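Uncharacterized protein (Leishmania infantum, PDB 4TYZ) is of unknown function, its C-terminal GRAM domain, of the PH-like clan, perhaps binding and transferring sterols. Local coordinates at residues 23-28 and 32-37; 53-58 and 86-91. All blocks are in the same frame, centred on the assembly; numbering follows the deposited sequence.

Interaction 1: 23-28 and 32-37; sequences NCAWVE and LKQGYL
C24 pairs with G35 through two backbone hydrogen bonds of different geometry, and it has more surface buried here than any other residue of 23-28 and 32-37. G35 N reaches C24 O at 2.8 Å, nearly in line with the C=O, whereas C24 N comes to G35 O at 3.2 Å from above the carbonyl plane. The thiol drops to the inner face: with SG between the backbone N and the carbonyl carbon (chi1 63°), it rests on L37 CB at 3.7 Å. L32, at the other end of the hairpin, works on the opposite face. Its CG lies 3.8 Å from A25 CB, and its CD1 touches V27 CG2 as the two side chains cross at a slant. N23, on that same outer face, lies alongside Y36, its ND2 at the ring edge, 3.8 Å from CE1, with amide and ring planes 59° apart. A water accepts from N23 ND2 and Q34 NE2 and donates to G35 O at 2.7 Å, while Q34 OE1 is taken by N92. W26 and K33 form the second hydrogen-bonded pair, 2.9 Å each way between the N of one and the O of the other. This antiparallel hairpin is thus held by its backbone; its outer face carries the apolar A25-V27-L32 cluster near the turn and water-bridged N23-Q34 amides further along, while C24, W26 and K33 lie on the other.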
# COMPACT_ATOMS: atom_id res chain seq x y z
N ASN A 23 1.11 1.10 8.67
CA ASN A 23 2.45 0.54 8.70
C ASN A 23 2.48 -0.81 8.01
O ASN A 23 1.62 -1.66 8.27
CB ASN A 23 2.92 0.37 10.14
CG ASN A 23 3.01 1.69 10.87
OD1 ASN A 23 2.16 2.02 11.70
ND2 ASN A 23 4.03 2.47 10.55
N CYS A 24 3.46 -1.02 7.14
CA CYS A 24 3.65 -2.30 6.48
C CYS A 24 5.01 -2.30 5.80
O CYS A 24 5.77 -1.34 5.92
CB CYS A 24 2.55 -2.59 5.45
SG CYS A 24 2.50 -1.41 4.08
N ALA A 25 5.32 -3.38 5.10
CA ALA A 25 6.57 -3.44 4.38
C ALA A 25 6.29 -3.87 2.97
O ALA A 25 5.39 -4.66 2.70
CB ALA A 25 7.55 -4.39 5.05
N TRP A 26 7.07 -3.33 2.05
CA TRP A 26 7.01 -3.71 0.65
C TRP A 26 8.06 -4.79 0.45
O TRP A 26 9.23 -4.61 0.82
CB TRP A 26 7.26 -2.47 -0.21
CG TRP A 26 7.17 -2.65 -1.68
CD1 TRP A 26 6.68 -3.73 -2.36
CD2 TRP A 26 7.62 -1.71 -2.66
NE1 TRP A 26 6.79 -3.50 -3.72
CE2 TRP A 26 7.36 -2.28 -3.92
CE3 TRP A 26 8.21 -0.45 -2.59
CZ2 TRP A 26 7.66 -1.61 -5.11
CZ3 TRP A 26 8.51 0.21 -3.77
CH2 TRP A 26 8.23 -0.37 -5.01
N VAL A 27 7.67 -5.93 -0.11
CA VAL A 27 8.63 -6.99 -0.34
C VAL A 27 8.70 -7.27 -1.83
O VAL A 27 7.66 -7.39 -2.50
CB VAL A 27 8.29 -8.28 0.44
CG1 VAL A 27 9.19 -9.43 0.00
CG2 VAL A 27 8.45 -8.04 1.92
N GLU A 28 9.91 -7.34 -2.35
CA GLU A 28 10.13 -7.71 -3.74
C GLU A 28 11.29 -8.68 -3.78
O GLU A 28 12.43 -8.30 -3.54
CB GLU A 28 10.41 -6.48 -4.60
CG GLU A 28 10.58 -6.82 -6.08
CD GLU A 28 11.00 -5.62 -6.89
OE1 GLU A 28 10.11 -4.82 -7.27
OE2 GLU A 28 12.21 -5.46 -7.12
N LEU A 32 13.20 -6.39 1.49
CA LEU A 32 12.08 -5.88 2.28
C LEU A 32 12.34 -4.43 2.67
O LEU A 32 13.44 -4.08 3.15
CB LEU A 32 11.86 -6.74 3.55
CG LEU A 32 10.74 -6.29 4.50
CD1 LEU A 32 10.09 -7.48 5.19
CD2 LEU A 32 11.22 -5.28 5.56
N LYS A 33 11.33 -3.59 2.48
CA LYS A 33 11.39 -2.18 2.87
C LYS A 33 10.23 -1.81 3.78
O LYS A 33 9.08 -1.76 3.33
CB LYS A 33 11.36 -1.27 1.64
CG LYS A 33 12.36 -1.60 0.56
CD LYS A 33 13.69 -0.95 0.83
CE LYS A 33 14.63 -1.13 -0.34
NZ LYS A 33 16.04 -0.92 0.10
N GLN A 34 10.53 -1.53 5.05
CA GLN A 34 9.52 -1.04 5.96
C GLN A 34 9.07 0.36 5.56
O GLN A 34 9.89 1.18 5.17
CB GLN A 34 10.06 -1.02 7.39
CG GLN A 34 9.01 -0.70 8.43
CD GLN A 34 8.05 -1.85 8.67
OE1 GLN A 34 8.41 -3.03 8.54
NE2 GLN A 34 6.82 -1.52 9.02
N GLY A 35 7.77 0.63 5.63
CA GLY A 35 7.29 1.95 5.25
C GLY A 35 5.83 2.16 5.56
O GLY A 35 5.29 1.58 6.51
N TYR A 36 5.20 2.99 4.74
CA TYR A 36 3.83 3.41 4.96
C TYR A 36 3.01 3.21 3.71
O TYR A 36 3.41 3.63 2.63
CB TYR A 36 3.75 4.88 5.35
CG TYR A 36 4.76 5.31 6.38
CD1 TYR A 36 4.63 4.94 7.71
CD2 TYR A 36 5.85 6.11 6.02
CE1 TYR A 36 5.56 5.35 8.66
CE2 TYR A 36 6.78 6.52 6.96
CZ TYR A 36 6.63 6.14 8.27
OH TYR A 36 7.56 6.56 9.20
N LEU A 37 1.86 2.58 3.89
CA LEU A 37 0.83 2.49 2.87
C LEU A 37 -0.10 3.69 3.02
O LEU A 37 -0.58 3.95 4.12
CB LEU A 37 0.06 1.18 3.02
CG LEU A 37 -0.96 0.92 1.92
CD1 LEU A 37 -0.17 0.61 0.68
CD2 LEU A 37 -1.88 -0.24 2.31
O HOH W 1 6.12 1.39 9.10

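Interaction 2: 53-58 and 86-91; sequences AHFSIE and DTIFLT
F55 is the residue of 53-58 that reaches across to I88 and L90, spanning two strands whose nearest CA atoms, those of F55 and I88, are 9.7 Å apart. Ahead of it, A53 lies in the loop just before edge strand 54-58, packing on W26, and H54 begins the strand. F55 projects toward 86-91, and a first torsion of 69°, with CG between the backbone N and the carbonyl carbon, swings the ring to meet I88 coming from the opposite direction. Both branches of the isoleucine are used. Its CD1 sits over one face of the ring, 4.3 Å from the centroid and 17° off the normal, a CH-pi contact, while CG2 comes to 3.6 Å from F55 CE2. L90 meets the edge instead, its CD2 near the ring plane and 4.1 Å from the same CE2. W26 adds an edge-to-face ring contact with F55 and also touches I88. S56 projects away from 86-91 and touches F10, and I57 faces inward again, packing on L44 and T82. Since every contact between 53-58 and 86-91 is apolar, the two strands meet by dispersion and shape across the concave interior of the strongly bent PH-like sheet, with the F55 ring, packed with W26, bridging them.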
# COMPACT_ATOMS: atom_id res chain seq x y z
N ALA A 53 12.76 4.00 -2.02
CA ALA A 53 11.77 3.16 -2.69
C ALA A 53 10.34 3.56 -2.37
O ALA A 53 9.97 3.72 -1.20
CB ALA A 53 11.99 1.70 -2.34
N HIS A 54 9.55 3.74 -3.42
CA HIS A 54 8.16 4.11 -3.27
C HIS A 54 7.39 3.76 -4.53
O HIS A 54 7.98 3.56 -5.59
CB HIS A 54 8.04 5.62 -3.00
CG HIS A 54 8.54 6.48 -4.11
ND1 HIS A 54 9.89 6.70 -4.33
CD2 HIS A 54 7.89 7.16 -5.08
CE1 HIS A 54 10.04 7.49 -5.37
NE2 HIS A 54 8.84 7.79 -5.85
N PHE A 55 6.07 3.67 -4.42
CA PHE A 55 5.26 3.51 -5.62
C PHE A 55 3.93 4.21 -5.43
O PHE A 55 3.52 4.52 -4.31
CB PHE A 55 5.05 2.01 -5.97
CG PHE A 55 4.17 1.24 -5.00
CD1 PHE A 55 2.79 1.38 -5.01
CD2 PHE A 55 4.74 0.34 -4.11
CE1 PHE A 55 1.99 0.66 -4.11
CE2 PHE A 55 3.95 -0.40 -3.23
CZ PHE A 55 2.58 -0.24 -3.22
N SER A 56 3.25 4.46 -6.55
CA SER A 56 1.86 4.91 -6.50
C SER A 56 1.14 4.28 -7.65
O SER A 56 1.65 4.25 -8.77
CB SER A 56 1.75 6.44 -6.55
OG SER A 56 2.35 6.95 -7.73
N ILE A 57 -0.05 3.76 -7.37
CA ILE A 57 -0.84 3.11 -8.40
C ILE A 57 -2.29 3.58 -8.27
O ILE A 57 -2.82 3.70 -7.18
CB ILE A 57 -0.73 1.57 -8.30
CG1 ILE A 57 -1.59 0.91 -9.38
CG2 ILE A 57 -1.13 1.08 -6.94
CD1 ILE A 57 -1.23 -0.52 -9.61
N GLU A 58 -2.89 3.91 -9.41
CA GLU A 58 -4.28 4.37 -9.39
C GLU A 58 -5.20 3.17 -9.18
O GLU A 58 -4.90 2.08 -9.66
CB GLU A 58 -4.61 5.07 -10.71
CG GLU A 58 -5.16 6.50 -10.59
CD GLU A 58 -6.68 6.56 -10.47
OE1 GLU A 58 -7.33 5.49 -10.35
OE2 GLU A 58 -7.24 7.68 -10.49
N ASP A 86 1.43 -7.01 -13.12
CA ASP A 86 2.45 -6.92 -12.09
C ASP A 86 1.82 -7.33 -10.76
O ASP A 86 0.61 -7.22 -10.57
CB ASP A 86 3.02 -5.50 -11.99
CG ASP A 86 3.86 -5.13 -13.21
OD1 ASP A 86 4.60 -5.99 -13.71
OD2 ASP A 86 3.77 -3.96 -13.66
N THR A 87 2.63 -7.85 -9.84
CA THR A 87 2.13 -8.13 -8.50
C THR A 87 2.95 -7.39 -7.46
O THR A 87 4.18 -7.47 -7.46
CB THR A 87 2.14 -9.63 -8.20
OG1 THR A 87 1.28 -10.31 -9.13
CG2 THR A 87 1.64 -9.89 -6.80
N ILE A 88 2.27 -6.65 -6.60
CA ILE A 88 2.91 -5.93 -5.51
C ILE A 88 2.62 -6.65 -4.20
O ILE A 88 1.47 -6.94 -3.90
CB ILE A 88 2.38 -4.49 -5.39
CG1 ILE A 88 2.59 -3.74 -6.71
CG2 ILE A 88 3.02 -3.78 -4.20
CD1 ILE A 88 1.81 -2.44 -6.80
N PHE A 89 3.68 -6.97 -3.46
CA PHE A 89 3.54 -7.68 -2.19
C PHE A 89 3.74 -6.73 -1.02
O PHE A 89 4.82 -6.14 -0.87
CB PHE A 89 4.54 -8.83 -2.11
CG PHE A 89 4.32 -9.90 -3.13
CD1 PHE A 89 3.42 -10.93 -2.89
CD2 PHE A 89 5.03 -9.90 -4.32
CE1 PHE A 89 3.22 -11.93 -3.82
CE2 PHE A 89 4.83 -10.91 -5.26
CZ PHE A 89 3.93 -11.92 -5.00
N LEU A 90 2.71 -6.59 -0.19
CA LEU A 90 2.80 -5.78 1.03
C LEU A 90 2.65 -6.70 2.23
O LEU A 90 1.72 -7.49 2.30
CB LEU A 90 1.74 -4.69 1.05
CG LEU A 90 1.78 -3.75 -0.15
CD1 LEU A 90 0.49 -2.95 -0.21
CD2 LEU A 90 2.98 -2.84 -0.05
N THR A 91 3.57 -6.61 3.18
CA THR A 91 3.65 -7.55 4.29
C THR A 91 3.80 -6.83 5.63
O THR A 91 3.87 -5.61 5.68
CB THR A 91 4.85 -8.52 4.12
OG1 THR A 91 6.08 -7.80 4.34
CG2 THR A 91 4.87 -9.13 2.74

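In the fold
Interactions 1 and 2 illustrate two ways in which one bent antiparallel sheet is put together. Strands 20-28 and 31-39 in interaction 1 are sheet neighbours joined edge to edge by main-chain bonds, with side chains alternating between the two faces and including both buried and exposed residues. Strands 54-58 and 87-91 in interaction 2 are not neighbours; they meet across the inside of the sheet through three side chains alone. Both interactions are partly buried. Strand 20-28 ties the two together: it also pairs with 87-91, A25 O probably bonding to T91 N and V27 N to F89 O. On its inner face W26 lies between the two contacts, carrying the hairpin into the apolar interior.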